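Long-range contacts in NAD(P)H-flavin oxidoreductase (Staphylococcus epidermidis ATCC 12228, PDB 3GBH), which probably uses NAD(P)H to reduce flavin through its bound flavin mononucleotide, as a member of the nitroreductase family: residues Lys41-Pro46 with Ser144-Gln149; Leu86-Asp91 with Pro185-Ala190; Ser48-Pro53 with Glu99-Asp104. All blocks are in the same frame, centred on the assembly; numbering follows the deposited sequence.

Contact 1 (Lys41-Pro46 with Ser144-Gln149). With FMN (flavin mononucleotide), chain E.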
loop_
_atom_site.group_PDB
_atom_site.type_symbol
_atom_site.label_atom_id
_atom_site.label_comp_id
_atom_site.label_asym_id
_atom_site.label_seq_id
_atom_site.Cartn_x
_atom_site.Cartn_y
_atom_site.Cartn_z
ATOM N N LYS B 41 -15.891 -3.872 25.459
ATOM C CA LYS B 41 -15.119 -4.010 24.211
ATOM C C LYS B 41 -14.284 -5.252 24.129
ATOM O O LYS B 41 -14.179 -5.859 23.084
ATOM C CB LYS B 41 -14.190 -2.819 24.019
ATOM C CG LYS B 41 -14.886 -1.582 23.682
ATOM C CD LYS B 41 -15.181 -1.511 22.186
ATOM C CE LYS B 41 -16.156 -0.372 21.871
ATOM N NZ LYS B 41 -17.146 -0.824 20.848
ATOM N N ALA B 42 -13.644 -5.619 25.223
ATOM C CA ALA B 42 -12.793 -6.783 25.242
ATOM C C ALA B 42 -13.576 -8.065 24.949
ATOM O O ALA B 42 -13.088 -8.967 24.253
ATOM C CB ALA B 42 -12.093 -6.885 26.594
ATOM N N THR B 43 -14.777 -8.160 25.489
ATOM C CA THR B 43 -15.571 -9.390 25.369
ATOM C C THR B 43 -16.288 -9.495 24.019
ATOM O O THR B 43 -17.013 -10.463 23.787
ATOM C CB THR B 43 -16.580 -9.494 26.512
ATOM O OG1 THR B 43 -17.402 -8.324 26.518
ATOM C CG2 THR B 43 -15.844 -9.655 27.838
ATOM N N LYS B 44 -16.061 -8.522 23.121
ATOM C CA LYS B 44 -16.366 -8.687 21.676
ATOM C C LYS B 44 -15.407 -9.639 20.967
ATOM O O LYS B 44 -15.603 -9.968 19.801
ATOM C CB LYS B 44 -16.395 -7.338 20.941
ATOM C CG LYS B 44 -17.556 -6.473 21.313
ATOM C CD LYS B 44 -17.529 -5.040 20.672
ATOM C CE LYS B 44 -17.822 -5.077 19.182
ATOM N NZ LYS B 44 -19.199 -5.543 18.928
ATOM N N ALA B 45 -14.353 -10.059 21.659
ATOM C CA ALA B 45 -13.439 -11.094 21.191
ATOM C C ALA B 45 -14.211 -12.335 20.775
ATOM O O ALA B 45 -15.272 -12.627 21.333
ATOM C CB ALA B 45 -12.458 -11.464 22.316
ATOM N N PRO B 46 -13.655 -13.105 19.835
ATOM C CA PRO B 46 -14.305 -14.337 19.445
ATOM C C PRO B 46 -14.005 -15.442 20.452
ATOM O O PRO B 46 -13.049 -15.361 21.216
ATOM C CB PRO B 46 -13.647 -14.659 18.097
ATOM C CG PRO B 46 -12.270 -14.111 18.239
ATOM C CD PRO B 46 -12.382 -12.902 19.119
ATOM N N SER B 144 -7.499 -15.925 26.553
ATOM C CA SER B 144 -6.330 -15.195 26.065
ATOM C C SER B 144 -6.661 -14.259 24.892
ATOM O O SER B 144 -6.122 -13.149 24.779
ATOM C CB SER B 144 -5.212 -16.194 25.718
ATOM O OG SER B 144 -4.847 -16.924 26.895
ATOM N N LEU B 145 -7.547 -14.697 23.999
ATOM C CA LEU B 145 -7.998 -13.826 22.923
ATOM C C LEU B 145 -8.640 -12.552 23.498
ATOM O O LEU B 145 -8.341 -11.437 23.055
ATOM C CB LEU B 145 -8.950 -14.547 21.973
ATOM C CG LEU B 145 -8.406 -15.753 21.172
ATOM C CD1 LEU B 145 -9.521 -16.418 20.411
ATOM C CD2 LEU B 145 -7.283 -15.317 20.224
HETATM N N MSE B 146 -9.529 -12.724 24.480
HETATM C CA MSE B 146 -10.196 -11.606 25.143
HETATM C C MSE B 146 -9.171 -10.742 25.883
HETATM O O MSE B 146 -9.208 -9.530 25.793
HETATM C CB MSE B 146 -11.272 -12.138 26.080
HETATM C CG MSE B 146 -12.123 -11.110 26.758
HETATM SE SE MSE B 146 -11.269 -10.367 28.332
HETATM C CE MSE B 146 -11.266 -12.017 29.427
ATOM N N ALA B 147 -8.239 -11.374 26.578
ATOM C CA ALA B 147 -7.196 -10.641 27.311
ATOM C C ALA B 147 -6.380 -9.676 26.424
ATOM O O ALA B 147 -6.118 -8.519 26.837
ATOM C CB ALA B 147 -6.260 -11.607 28.042
HETATM N N MSE B 148 -6.013 -10.112 25.207
HETATM C CA MSE B 148 -5.248 -9.238 24.317
HETATM C C MSE B 148 -6.099 -8.029 23.953
HETATM O O MSE B 148 -5.653 -6.898 24.005
HETATM C CB MSE B 148 -4.839 -9.975 23.038
HETATM C CG MSE B 148 -3.954 -9.143 22.139
HETATM SE SE MSE B 148 -2.128 -9.001 22.835
HETATM C CE MSE B 148 -2.122 -7.106 23.341
ATOM N N GLN B 149 -7.338 -8.271 23.553
ATOM C CA GLN B 149 -8.209 -7.185 23.207
ATOM C C GLN B 149 -8.459 -6.265 24.423
ATOM O O GLN B 149 -8.545 -5.058 24.263
ATOM C CB GLN B 149 -9.485 -7.714 22.563
ATOM C CG GLN B 149 -10.383 -6.668 21.978
ATOM C CD GLN B 149 -11.295 -7.237 20.905
ATOM O OE1 GLN B 149 -10.836 -7.707 19.878
ATOM N NE2 GLN B 149 -12.605 -7.187 21.149
HETATM N N1 FMN E . -15.771 -20.908 13.456
HETATM C C2 FMN E . -15.922 -21.889 12.497
HETATM O O2 FMN E . -16.659 -21.674 11.516
HETATM N N3 FMN E . -15.265 -23.104 12.643
HETATM C C4 FMN E . -14.447 -23.363 13.731
HETATM O O4 FMN E . -13.883 -24.472 13.789
HETATM C C4A FMN E . -14.296 -22.372 14.728
HETATM N N5 FMN E . -13.524 -22.587 15.864
HETATM C C5A FMN E . -13.173 -21.500 16.652
HETATM C C6 FMN E . -12.153 -21.619 17.596
HETATM C C7 FMN E . -11.761 -20.563 18.376
HETATM C C7M FMN E . -10.643 -20.715 19.375
HETATM C C8 FMN E . -12.401 -19.346 18.229
HETATM C C8M FMN E . -11.957 -18.188 19.065
HETATM C C9 FMN E . -13.413 -19.198 17.296
HETATM C C9A FMN E . -13.826 -20.276 16.495
HETATM N N10 FMN E . -14.842 -20.161 15.544
HETATM C C10 FMN E . -14.983 -21.150 14.589
HETATM C "C1'" FMN E . -15.535 -18.822 15.316
HETATM C "C2'" FMN E . -16.540 -18.588 16.434
HETATM O "O2'" FMN E . -17.752 -19.289 16.185
HETATM C "C3'" FMN E . -16.859 -17.103 16.501
HETATM O "O3'" FMN E . -15.693 -16.385 16.808
HETATM C "C4'" FMN E . -17.963 -16.779 17.495
HETATM O "O4'" FMN E . -19.138 -17.373 16.962
HETATM C "C5'" FMN E . -18.098 -15.264 17.649
HETATM O "O5'" FMN E . -18.442 -14.634 16.401
HETATM P P FMN E . -17.502 -13.492 15.782
HETATM O O1P FMN E . -18.074 -13.055 14.438
HETATM O O2P FMN E . -16.112 -14.052 15.603
HETATM O O3P FMN E . -17.363 -12.320 16.680
HETATM O O HOH W 1 -12.797 -8.886 18.358
#

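Contact 2 (Leu86-Asp91 with Pro185-Ala190)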
loop_
_atom_site.group_PDB
_atom_site.type_symbol
_atom_site.label_atom_id
_atom_site.label_comp_id
_atom_site.label_asym_id
_atom_site.label_seq_id
_atom_site.Cartn_x
_atom_site.Cartn_y
_atom_site.Cartn_z
ATOM N N LEU B 86 -6.656 -7.656 37.463
ATOM C CA LEU B 86 -7.650 -8.478 36.800
ATOM C C LEU B 86 -7.132 -9.903 36.837
ATOM O O LEU B 86 -6.003 -10.132 36.450
ATOM C CB LEU B 86 -7.844 -8.028 35.356
ATOM C CG LEU B 86 -8.084 -6.534 35.106
ATOM C CD1 LEU B 86 -8.394 -6.268 33.636
ATOM C CD2 LEU B 86 -9.198 -6.007 35.983
ATOM N N ILE B 87 -7.922 -10.840 37.344
ATOM C CA ILE B 87 -7.564 -12.255 37.250
ATOM C C ILE B 87 -8.615 -12.929 36.384
ATOM O O ILE B 87 -9.796 -12.926 36.725
ATOM C CB ILE B 87 -7.471 -12.921 38.612
ATOM C CG1 ILE B 87 -6.603 -12.076 39.564
ATOM C CG2 ILE B 87 -6.895 -14.349 38.485
ATOM C CD1 ILE B 87 -6.544 -12.616 41.019
ATOM N N ILE B 88 -8.179 -13.491 35.255
ATOM C CA ILE B 88 -9.085 -14.063 34.277
ATOM C C ILE B 88 -9.053 -15.579 34.426
ATOM O O ILE B 88 -7.999 -16.192 34.387
ATOM C CB ILE B 88 -8.698 -13.664 32.861
ATOM C CG1 ILE B 88 -8.769 -12.134 32.700
ATOM C CG2 ILE B 88 -9.601 -14.355 31.830
ATOM C CD1 ILE B 88 -7.938 -11.619 31.556
ATOM N N PHE B 89 -10.233 -16.142 34.656
ATOM C CA PHE B 89 -10.459 -17.545 34.836
ATOM C C PHE B 89 -11.237 -18.051 33.624
ATOM O O PHE B 89 -11.949 -17.292 32.973
ATOM C CB PHE B 89 -11.319 -17.778 36.078
ATOM C CG PHE B 89 -10.631 -17.493 37.378
ATOM C CD1 PHE B 89 -10.582 -16.196 37.875
ATOM C CD2 PHE B 89 -10.056 -18.530 38.119
ATOM C CE1 PHE B 89 -9.957 -15.926 39.073
ATOM C CE2 PHE B 89 -9.433 -18.291 39.305
ATOM C CZ PHE B 89 -9.372 -16.970 39.805
ATOM N N GLY B 90 -11.094 -19.334 33.344
ATOM C CA GLY B 90 -11.856 -20.001 32.310
ATOM C C GLY B 90 -12.853 -20.927 32.994
ATOM O O GLY B 90 -12.514 -21.625 33.942
ATOM N N ASP B 91 -14.095 -20.902 32.544
ATOM C CA ASP B 91 -15.143 -21.772 33.107
ATOM C C ASP B 91 -15.142 -23.098 32.332
ATOM O O ASP B 91 -15.485 -23.137 31.162
ATOM C CB ASP B 91 -16.490 -21.053 32.995
ATOM C CG ASP B 91 -17.636 -21.844 33.514
ATOM O OD1 ASP B 91 -17.472 -22.952 34.110
ATOM O OD2 ASP B 91 -18.730 -21.293 33.371
ATOM N N PRO B 185 -7.555 -20.627 36.563
ATOM C CA PRO B 185 -6.904 -19.339 36.263
ATOM C C PRO B 185 -6.119 -19.395 34.962
ATOM O O PRO B 185 -5.413 -20.368 34.711
ATOM C CB PRO B 185 -5.988 -19.113 37.448
ATOM C CG PRO B 185 -5.865 -20.412 38.155
ATOM C CD PRO B 185 -6.886 -21.365 37.644
ATOM N N VAL B 186 -6.282 -18.386 34.119
ATOM C CA VAL B 186 -5.600 -18.361 32.828
ATOM C C VAL B 186 -4.424 -17.389 32.886
ATOM O O VAL B 186 -3.273 -17.763 32.689
ATOM C CB VAL B 186 -6.568 -17.965 31.686
ATOM C CG1 VAL B 186 -5.803 -17.896 30.358
ATOM C CG2 VAL B 186 -7.743 -18.967 31.591
ATOM N N LEU B 187 -4.724 -16.135 33.189
ATOM C CA LEU B 187 -3.682 -15.153 33.427
ATOM C C LEU B 187 -4.254 -13.990 34.189
ATOM O O LEU B 187 -5.474 -13.876 34.275
ATOM C CB LEU B 187 -3.092 -14.656 32.112
ATOM C CG LEU B 187 -3.792 -13.596 31.319
ATOM C CD1 LEU B 187 -2.809 -12.981 30.235
ATOM C CD2 LEU B 187 -5.040 -14.167 30.689
ATOM N N ALA B 188 -3.367 -13.173 34.761
ATOM C CA ALA B 188 -3.759 -11.943 35.443
ATOM C C ALA B 188 -3.315 -10.748 34.605
ATOM O O ALA B 188 -2.420 -10.887 33.766
ATOM C CB ALA B 188 -3.157 -11.884 36.810
ATOM N N ILE B 189 -3.949 -9.589 34.809
ATOM C CA ILE B 189 -3.570 -8.367 34.106
ATOM C C ILE B 189 -3.616 -7.197 35.073
ATOM O O ILE B 189 -4.703 -6.848 35.533
ATOM C CB ILE B 189 -4.502 -8.070 32.903
ATOM C CG1 ILE B 189 -4.636 -9.283 31.961
ATOM C CG2 ILE B 189 -3.998 -6.832 32.109
ATOM C CD1 ILE B 189 -5.531 -9.038 30.754
ATOM N N ALA B 190 -2.458 -6.612 35.414
ATOM C CA ALA B 190 -2.450 -5.384 36.209
ATOM C C ALA B 190 -2.885 -4.263 35.290
ATOM O O ALA B 190 -2.437 -4.206 34.153
ATOM C CB ALA B 190 -1.017 -5.059 36.805
#

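Contact 3 (Ser48-Pro53 with Glu99-Asp104). With CA (calcium ion), chain N; FMN (flavin mononucleotide), chain E.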
loop_
_atom_site.group_PDB
_atom_site.type_symbol
_atom_site.label_atom_id
_atom_site.label_comp_id
_atom_site.label_asym_id
_atom_site.label_seq_id
_atom_site.Cartn_x
_atom_site.Cartn_y
_atom_site.Cartn_z
ATOM N N SER B 48 -14.693 -20.034 20.952
ATOM C CA SER B 48 -15.135 -21.277 20.330
ATOM C C SER B 48 -16.646 -21.400 20.568
ATOM O O SER B 48 -17.117 -21.221 21.684
ATOM C CB SER B 48 -14.324 -22.466 20.918
ATOM O OG SER B 48 -14.774 -23.716 20.423
ATOM N N VAL B 49 -17.395 -21.663 19.498
ATOM C CA VAL B 49 -18.875 -21.689 19.483
ATOM C C VAL B 49 -19.562 -20.543 20.235
ATOM O O VAL B 49 -20.686 -20.692 20.707
ATOM C CB VAL B 49 -19.462 -23.086 19.858
ATOM C CG1 VAL B 49 -19.126 -24.076 18.719
ATOM C CG2 VAL B 49 -18.925 -23.593 21.179
ATOM N N ASN B 50 -18.885 -19.392 20.278
ATOM C CA ASN B 50 -19.366 -18.214 20.976
ATOM C C ASN B 50 -19.748 -18.462 22.438
ATOM O O ASN B 50 -20.633 -17.795 22.977
ATOM C CB ASN B 50 -20.531 -17.592 20.210
ATOM C CG ASN B 50 -20.763 -16.135 20.576
ATOM O OD1 ASN B 50 -19.820 -15.398 20.906
ATOM N ND2 ASN B 50 -22.021 -15.715 20.530
HETATM N N MSE B 51 -19.046 -19.382 23.083
HETATM C CA MSE B 51 -19.446 -19.807 24.416
HETATM C C MSE B 51 -18.855 -18.924 25.490
HETATM O O MSE B 51 -19.256 -19.040 26.621
HETATM C CB MSE B 51 -19.121 -21.272 24.648
HETATM C CG MSE B 51 -20.009 -21.914 25.690
HETATM SE SE MSE B 51 -21.867 -22.028 25.114
HETATM C CE MSE B 51 -21.667 -23.383 23.748
ATOM N N GLN B 52 -17.921 -18.036 25.150
ATOM C CA GLN B 52 -17.533 -16.958 26.057
ATOM C C GLN B 52 -17.209 -17.466 27.472
ATOM O O GLN B 52 -17.843 -17.083 28.432
ATOM C CB GLN B 52 -18.665 -15.952 26.105
ATOM C CG GLN B 52 -18.948 -15.322 24.753
ATOM C CD GLN B 52 -20.246 -14.564 24.762
ATOM O OE1 GLN B 52 -20.388 -13.531 25.456
ATOM N NE2 GLN B 52 -21.233 -15.103 24.052
ATOM N N PRO B 53 -16.201 -18.341 27.600
ATOM C CA PRO B 53 -15.940 -18.992 28.892
ATOM C C PRO B 53 -15.151 -18.146 29.918
ATOM O O PRO B 53 -14.840 -18.628 31.043
ATOM C CB PRO B 53 -15.118 -20.191 28.481
ATOM C CG PRO B 53 -14.277 -19.681 27.329
ATOM C CD PRO B 53 -15.229 -18.746 26.573
ATOM N N GLU B 99 -27.800 -21.991 26.672
ATOM C CA GLU B 99 -29.203 -21.670 26.451
ATOM C C GLU B 99 -29.391 -20.157 26.497
ATOM O O GLU B 99 -30.082 -19.591 25.660
ATOM C CB GLU B 99 -30.112 -22.395 27.447
ATOM C CG GLU B 99 -30.227 -23.940 27.214
ATOM C CD GLU B 99 -30.985 -24.309 25.917
ATOM O OE1 GLU B 99 -31.595 -23.392 25.283
ATOM O OE2 GLU B 99 -30.977 -25.521 25.549
ATOM N N GLN B 100 -28.709 -19.504 27.440
ATOM C CA GLN B 100 -28.792 -18.045 27.587
ATOM C C GLN B 100 -28.262 -17.314 26.378
ATOM O O GLN B 100 -28.932 -16.425 25.849
ATOM C CB GLN B 100 -27.993 -17.579 28.812
ATOM C CG GLN B 100 -28.117 -16.096 29.069
ATOM C CD GLN B 100 -27.204 -15.602 30.175
ATOM O OE1 GLN B 100 -26.546 -16.392 30.869
ATOM N NE2 GLN B 100 -27.154 -14.271 30.341
ATOM N N ILE B 101 -27.042 -17.682 25.967
ATOM C CA ILE B 101 -26.329 -17.037 24.876
ATOM C C ILE B 101 -27.096 -17.198 23.573
ATOM O O ILE B 101 -27.394 -16.217 22.847
ATOM C CB ILE B 101 -24.873 -17.653 24.731
ATOM C CG1 ILE B 101 -23.998 -17.261 25.930
ATOM C CG2 ILE B 101 -24.156 -17.170 23.473
ATOM C CD1 ILE B 101 -22.658 -18.042 26.004
ATOM N N TYR B 102 -27.427 -18.444 23.270
ATOM C CA TYR B 102 -28.083 -18.741 22.009
ATOM C C TYR B 102 -29.510 -18.226 22.039
ATOM O O TYR B 102 -30.011 -17.731 21.028
ATOM C CB TYR B 102 -27.974 -20.220 21.678
ATOM C CG TYR B 102 -26.578 -20.590 21.169
ATOM C CD1 TYR B 102 -25.443 -20.471 21.975
ATOM C CD2 TYR B 102 -26.404 -21.030 19.881
ATOM C CE1 TYR B 102 -24.152 -20.810 21.481
ATOM C CE2 TYR B 102 -25.157 -21.369 19.386
ATOM C CZ TYR B 102 -24.039 -21.260 20.172
ATOM O OH TYR B 102 -22.817 -21.591 19.627
ATOM N N GLY B 103 -30.129 -18.273 23.207
ATOM C CA GLY B 103 -31.446 -17.668 23.418
ATOM C C GLY B 103 -31.437 -16.172 23.105
ATOM O O GLY B 103 -32.357 -15.650 22.466
ATOM N N ASP B 104 -30.390 -15.484 23.559
ATOM C CA ASP B 104 -30.187 -14.051 23.264
ATOM C C ASP B 104 -30.057 -13.790 21.774
ATOM O O ASP B 104 -30.560 -12.788 21.263
ATOM C CB ASP B 104 -28.943 -13.505 24.004
ATOM C CG ASP B 104 -29.168 -13.321 25.521
ATOM O OD1 ASP B 104 -30.278 -13.596 26.027
ATOM O OD2 ASP B 104 -28.208 -12.913 26.223
HETATM CA CA CA N . -32.363 -13.783 27.068
HETATM N N1 FMN E . -15.771 -20.908 13.456
HETATM C C2 FMN E . -15.922 -21.889 12.497
HETATM O O2 FMN E . -16.659 -21.674 11.516
HETATM N N3 FMN E . -15.265 -23.104 12.643
HETATM C C4 FMN E . -14.447 -23.363 13.731
HETATM O O4 FMN E . -13.883 -24.472 13.789
HETATM C C4A FMN E . -14.296 -22.372 14.728
HETATM N N5 FMN E . -13.524 -22.587 15.864
HETATM C C5A FMN E . -13.173 -21.500 16.652
HETATM C C6 FMN E . -12.153 -21.619 17.596
HETATM C C7 FMN E . -11.761 -20.563 18.376
HETATM C C7M FMN E . -10.643 -20.715 19.375
HETATM C C8 FMN E . -12.401 -19.346 18.229
HETATM C C8M FMN E . -11.957 -18.188 19.065
HETATM C C9 FMN E . -13.413 -19.198 17.296
HETATM C C9A FMN E . -13.826 -20.276 16.495
HETATM N N10 FMN E . -14.842 -20.161 15.544
HETATM C C10 FMN E . -14.983 -21.150 14.589
HETATM C "C1'" FMN E . -15.535 -18.822 15.316
HETATM C "C2'" FMN E . -16.540 -18.588 16.434
HETATM O "O2'" FMN E . -17.752 -19.289 16.185
HETATM C "C3'" FMN E . -16.859 -17.103 16.501
HETATM O "O3'" FMN E . -15.693 -16.385 16.808
HETATM C "C4'" FMN E . -17.963 -16.779 17.495
HETATM O "O4'" FMN E . -19.138 -17.373 16.962
HETATM C "C5'" FMN E . -18.098 -15.264 17.649
HETATM O "O5'" FMN E . -18.442 -14.634 16.401
HETATM P P FMN E . -17.502 -13.492 15.782
HETATM O O1P FMN E . -18.074 -13.055 14.438
HETATM O O2P FMN E . -16.112 -14.052 15.603
HETATM O O3P FMN E . -17.363 -12.320 16.680
HETATM O O HOH W 2 -31.562 -16.075 26.652
HETATM O O HOH W 3 -31.099 -13.609 28.875
HETATM O O HOH W 4 -33.873 -12.040 28.780
#

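Contact 1 (Lys41-Pro46 with Ser144-Gln149)
Ala42 and Ala45 are the first and last residues of a type I beta turn laid against helix 132-156, their CA atoms 5.0 Å from the CA of Gln149 and 5.1 Å from that of Met146 respectively. Gln149 makes the polar link. With its CG anti to the backbone N (chi1 -171°) and the chain extended beyond, its amide reaches the end of helix 32-42, where NE2 donates to Lys41 O at 2.8 Å. The bond is fairly straight, 154° at the hydrogen, and the acceptor lies near the amide plane. Lys41 O also accepts from Lys44 N, so two donors share this carbonyl. OE1 of the same amide lies 2.7 Å from a water that can donate to it but has more acceptors near than protons. The CB of Ala45 abuts the helix backbone, 3.6 Å from Met146 CA. Bent at chi2 and chi3, the Met146 chain, a selenomethionine, runs alongside the turn: its CG comes within 3.4 Å of Ala42 O, while SE meets Ala42 CB. At the far end Leu145 crosses Pro46 at about a right angle, and its CD1 also touches the flavin methyl C8M at 3.3 Å. Pro46 sits beside the ribityl chain. Arg18 and Arg203 of the second subunit bond to Lys44 O, and both also bind the flavin mononucleotide. This implies a division of labour: one side-chain amide ties the carbonyl just before the beta turn to helix 132-156, while apolar contacts line the flavin-facing end at some polar cost, Pro46 O being buried against Leu145 CD1 without a polar partner.

Contact 2 (Leu86-Asp91 with Pro185-Ala190)
Ile88 O is approached by two successive N-H groups of the opposite strand: Val186 N donates at 2.8 Å, nearly straight at 166° and in the carbonyl plane, whereas the bond from Leu187 N is weak at 3.5 Å. Val186 and Leu187 therefore both face Ile88, which makes a classic beta bulge. Ile88 N in turn donates to Leu187 O. Further along, Leu86 and Ile189 form a hydrogen-bonded pair with a bond in each direction; Ile189 N reaches Leu86 O at 2.7 Å, and the same oxygen receives a CA-H contact from Ala188.

Strands 84-91 and 183-192 are the two inner strands of the four antiparallel strands that this chain contributes to the sheet of the nitroreductase-family fold, and the bulge shifts their register by one residue between Ile88 and Phe89. On the sheet face holding Leu86, Ile88, Leu187 and Ile189, which helix 132-156 covers, Ile88 CD1 is the meeting point: Ile189 CD1 lies 3.6 Å away, and Leu187 CD2 comes from alongside. With its CG between the backbone N and the carbonyl carbon (chi1 81°), Leu187 runs beside Ile88; its side chain also comes within about 4 Å of a bound flavin mononucleotide, nearest atoms taken. The face with Ile87, Phe89, Pro185 and Ala188 is met by helix 172-176. Here the ring of Phe89 meets Pro185 obliquely, its CD2 3.6 Å from Pro185 N and its CE2 4.0 Å from Pro185 CB. At the bulge, Val186 turns its CB toward the partner strand, and CG2 settles 3.8 Å from Gly90 N.

Contact 3 (Ser48-Pro53 with Glu99-Asp104)
The Tyr102 ring meets the 48-53 loop at its edge: Val49 O lies near the ring plane, and the phenol OH donates to it at 2.6 Å. The hydroxyl comes from above the carbonyl plane of Val49, 36° out of it, with a C=O...donor angle of 130°. Oblique to the same ring, the methyl CE of Met51, a selenomethionine, approaches Tyr102 CE1 at 4.2 Å. The other flat group is the amide of Gln52, which folds back within the loop so that NE2 donates to Asn50 O at 3.0 Å, the acceptor near the amide plane. Its OE1 bonds to Leu204 N of the second subunit, so both limbs of the amide are used and its rotation is defined.

Ile101 points from helix 98-107 into the loop. Its two methyl groups touch different parts of the loop: CG2, anti to the backbone N, rests 3.6 Å from both Asn50 O and Gln52 NE2, while CD1 reaches Met51 O at 3.6 Å and touches SE as well. An apolar branch thus lies against the Gln52-Asn50 bond. Asn50 also borders the cofactor: its CB lies 3.5 Å from the flavin ribityl oxygen O4', while its ND2 bonds to Val202 O of the second subunit.

On the same helix, Asp104 OD1 binds a calcium ion at 2.3 Å, and Glu107 also belongs to that site. The whole is a flavin-binding loop backed by a helix at the interface with the second subunit, consistent with the nitroreductase-family arrangement in which both subunits contribute to each flavin mononucleotide pocket.

Along the chain, contact 3 is nested inside the loop closed by contact 1, while the segments of contact 2 alternate with those of each of the others. Contacts 1 and 2 lie in the core, their centres about 12 Å apart, and touch where helix 132-156 packs on the sheet through Met146 on Ile88 and Ala147 on Leu187 and Ile189. Contact 3 is more peripheral, its centre about 15 Å from that of contact 1 and 20 Å from that of contact 2. A probable hydrogen bond from Asp91 N to Pro53 O ties it to the sheet. Contacts 1 and 3 share the cofactor and subunit interface, and Leu187 of contact 2 also lies close to a flavin.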